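Local structure of protein phosphatase 2C (Toxoplasma gondii, 3D8K) at residues 83-88 against 252-257. The protein probably removes phosphate from phosphoserine and phosphothreonine residues of other proteins as a manganese-dependent phosphatase of the PP2C family. Numbering follows the deposited sequence.
Sequences EEITRQ and PDVTTF
Thr-86 presents its hydroxyl to Pro-252 and Val-254, two residues whose CB atoms both face the helix across the contact. OG1 lies 4.2 Å from CG of Pro-252 and 4.2 Å from CG2 of Val-254, both on the side of OG1 that faces the strand, so what it meets there is hydrocarbon; a weak hydrogen bond to Glu-82 O, one turn back in the helix, gives it a polar partner. The threonine and valine side chains run at a slant to one another. Val-254 divides its two branches: CG2 serves Thr-86, while CG1, anti to the backbone N (chi1 -177°), is 4.2 Å from CD1 of Ile-85. Ile-85 makes that contact with the end of an extended chain (chi2 174°). No hydrogen bond or salt bridge links 83-88 to 252-257, and the 164 Å² buried between them reflects light, largely apolar packing. The first turns of helix 82-97 thus pack onto the six-stranded antiparallel sheet, one of the two sheets of the PP2C beta sandwich, near its border, reaching the start of strand 253-259 and, through Ile-85, Ala-171 of strand 165-173. Strand 253-259 is outermost there and pairs with strand 165-173 through backbone bonds of Asp-253 to Ser-172 and Thr-255 to Val-170.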
ATOM      1  N   GLU C  83      13.931  26.571  14.584  1.00 31.51           N
ATOM      2  CA  GLU C  83      13.742  27.424  13.410  1.00 30.90           C
ATOM      3  C   GLU C  83      12.500  27.086  12.608  1.00 30.24           C
ATOM      4  O   GLU C  83      11.725  27.974  12.238  1.00 30.75           O
ATOM      5  CB  GLU C  83      14.963  27.356  12.498  1.00 31.00           C
ATOM      6  CG  GLU C  83      16.272  27.583  13.246  1.00 36.82           C
ATOM      7  CD  GLU C  83      17.087  26.307  13.435  1.00 38.07           C
ATOM      8  OE1 GLU C  83      17.863  25.957  12.512  1.00 38.63           O
ATOM      9  OE2 GLU C  83      16.945  25.656  14.495  1.00 37.65           O
ATOM     10  N   GLU C  84      12.302  25.801  12.342  1.00 29.86           N
ATOM     11  CA  GLU C  84      11.146  25.362  11.571  1.00 28.64           C
ATOM     12  C   GLU C  84       9.828  25.483  12.341  1.00 26.68           C
ATOM     13  O   GLU C  84       8.799  25.791  11.754  1.00 26.50           O
ATOM     14  CB  GLU C  84      11.347  23.925  11.103  1.00 29.51           C
ATOM     15  CG  GLU C  84      10.786  23.666   9.722  1.00 35.05           C
ATOM     16  CD  GLU C  84      11.478  24.497   8.654  1.00 36.88           C
ATOM     17  OE1 GLU C  84      12.705  24.348   8.479  1.00 38.18           O
ATOM     18  OE2 GLU C  84      10.795  25.305   7.993  1.00 38.32           O
ATOM     19  N   ILE C  85       9.863  25.251  13.649  1.00 24.30           N
ATOM     20  CA  ILE C  85       8.659  25.332  14.464  1.00 23.74           C
ATOM     21  C   ILE C  85       8.228  26.784  14.686  1.00 24.32           C
ATOM     22  O   ILE C  85       7.034  27.092  14.747  1.00 24.11           O
ATOM     23  CB  ILE C  85       8.872  24.655  15.841  1.00 22.87           C
ATOM     24  CG1 ILE C  85       9.158  23.161  15.658  1.00 23.49           C
ATOM     25  CG2 ILE C  85       7.639  24.814  16.702  1.00 20.74           C
ATOM     26  CD1 ILE C  85       9.530  22.427  16.956  1.00 21.10           C
ATOM     27  N   THR C  86       9.210  27.671  14.814  1.00 23.02           N
ATOM     28  CA  THR C  86       8.945  29.088  15.030  1.00 22.94           C
ATOM     29  C   THR C  86       8.325  29.724  13.788  1.00 22.89           C
ATOM     30  O   THR C  86       7.414  30.546  13.882  1.00 21.75           O
ATOM     31  CB  THR C  86      10.247  29.835  15.382  1.00 22.23           C
ATOM     32  OG1 THR C  86      10.675  29.450  16.693  1.00 23.39           O
ATOM     33  CG2 THR C  86      10.042  31.330  15.339  1.00 20.50           C
ATOM     34  N   ARG C  87       8.827  29.322  12.629  1.00 23.58           N
ATOM     35  CA  ARG C  87       8.370  29.846  11.349  1.00 24.52           C
ATOM     36  C   ARG C  87       6.907  29.551  11.083  1.00 25.27           C
ATOM     37  O   ARG C  87       6.186  30.380  10.537  1.00 25.87           O
ATOM     38  CB  ARG C  87       9.218  29.263  10.228  1.00 23.72           C
ATOM     39  CG  ARG C  87       8.788  29.686   8.856  1.00 23.94           C
ATOM     40  CD  ARG C  87       9.491  28.862   7.798  1.00 25.78           C
ATOM     41  NE  ARG C  87      10.916  29.154   7.738  1.00 26.83           N
ATOM     42  CZ  ARG C  87      11.416  30.313   7.336  1.00 28.28           C
ATOM     43  NH1 ARG C  87      10.598  31.288   6.960  1.00 27.32           N
ATOM     44  NH2 ARG C  87      12.731  30.489   7.303  1.00 29.90           N
ATOM     45  N   GLN C  88       6.465  28.367  11.479  1.00 26.38           N
ATOM     46  CA  GLN C  88       5.082  27.977  11.261  1.00 27.04           C
ATOM     47  C   GLN C  88       4.170  28.761  12.206  1.00 27.69           C
ATOM     48  O   GLN C  88       3.034  29.104  11.855  1.00 27.30           O
ATOM     49  CB  GLN C  88       4.935  26.474  11.481  1.00 25.89           C
ATOM     50  CG  GLN C  88       4.132  25.770  10.406  1.00 25.68           C
ATOM     51  CD  GLN C  88       4.585  26.122   8.996  1.00 24.42           C
ATOM     52  OE1 GLN C  88       5.773  26.088   8.678  1.00 25.01           O
ATOM     53  NE2 GLN C  88       3.629  26.443   8.138  1.00 24.00           N
ATOM     54  N   PRO C 252       7.009  31.342  19.962  1.00 22.63           N
ATOM     55  CA  PRO C 252       7.080  30.351  21.027  1.00 22.93           C
ATOM     56  C   PRO C 252       8.456  30.102  21.598  1.00 23.71           C
ATOM     57  O   PRO C 252       9.483  30.383  20.972  1.00 23.41           O
ATOM     58  CB  PRO C 252       6.528  29.108  20.361  1.00 21.75           C
ATOM     59  CG  PRO C 252       7.122  29.213  19.007  1.00 22.36           C
ATOM     60  CD  PRO C 252       6.870  30.674  18.656  1.00 23.73           C
ATOM     61  N   ASP C 253       8.432  29.575  22.817  1.00 26.51           N
ATOM     62  CA  ASP C 253       9.612  29.184  23.572  1.00 27.61           C
ATOM     63  C   ASP C 253       9.752  27.711  23.205  1.00 25.01           C
ATOM     64  O   ASP C 253       8.915  26.902  23.569  1.00 25.57           O
ATOM     65  CB  ASP C 253       9.334  29.365  25.071  1.00 32.93           C
ATOM     66  CG  ASP C 253      10.203  28.481  25.951  1.00 39.61           C
ATOM     67  OD1 ASP C 253      11.425  28.414  25.684  1.00 43.45           O
ATOM     68  OD2 ASP C 253       9.666  27.870  26.919  1.00 41.01           O
ATOM     69  N   VAL C 254      10.784  27.376  22.443  1.00 23.06           N
ATOM     70  CA  VAL C 254      11.002  26.001  22.024  1.00 23.33           C
ATOM     71  C   VAL C 254      12.140  25.311  22.779  1.00 23.94           C
ATOM     72  O   VAL C 254      13.292  25.721  22.685  1.00 24.73           O
ATOM     73  CB  VAL C 254      11.321  25.933  20.524  1.00 23.74           C
ATOM     74  CG1 VAL C 254      11.480  24.480  20.092  1.00 22.60           C
ATOM     75  CG2 VAL C 254      10.216  26.608  19.725  1.00 25.44           C
ATOM     76  N   THR C 255      11.817  24.252  23.510  1.00 24.30           N
ATOM     77  CA  THR C 255      12.817  23.510  24.271  1.00 25.03           C
ATOM     78  C   THR C 255      12.901  22.070  23.781  1.00 25.14           C
ATOM     79  O   THR C 255      11.966  21.572  23.147  1.00 25.19           O
ATOM     80  CB  THR C 255      12.470  23.497  25.777  1.00 26.40           C
ATOM     81  OG1 THR C 255      11.134  23.006  25.964  1.00 28.70           O
ATOM     82  CG2 THR C 255      12.573  24.889  26.365  1.00 25.62           C
ATOM     83  N   THR C 256      14.018  21.401  24.068  1.00 24.08           N
ATOM     84  CA  THR C 256      14.192  20.006  23.663  1.00 23.44           C
ATOM     85  C   THR C 256      14.759  19.186  24.818  1.00 23.45           C
ATOM     86  O   THR C 256      15.651  19.644  25.526  1.00 25.45           O
ATOM     87  CB  THR C 256      15.142  19.878  22.467  1.00 23.69           C
ATOM     88  OG1 THR C 256      14.748  20.794  21.443  1.00 24.49           O
ATOM     89  CG2 THR C 256      15.088  18.472  21.901  1.00 23.98           C
ATOM     90  N   PHE C 257      14.225  17.981  25.009  1.00 21.61           N
ATOM     91  CA  PHE C 257      14.649  17.073  26.076  1.00 19.53           C
ATOM     92  C   PHE C 257      14.560  15.628  25.586  1.00 19.65           C
ATOM     93  O   PHE C 257      13.864  15.333  24.622  1.00 20.83           O
ATOM     94  CB  PHE C 257      13.713  17.152  27.287  1.00 18.40           C
ATOM     95  CG  PHE C 257      13.667  18.490  27.979  1.00 18.34           C
ATOM     96  CD1 PHE C 257      13.158  19.618  27.336  1.00 16.20           C
ATOM     97  CD2 PHE C 257      14.061  18.604  29.316  1.00 16.66           C
ATOM     98  CE1 PHE C 257      13.038  20.824  28.005  1.00 14.87           C
ATOM     99  CE2 PHE C 257      13.939  19.812  29.989  1.00 14.35           C
ATOM    100  CZ  PHE C 257      13.426  20.923  29.332  1.00 14.15           C
TER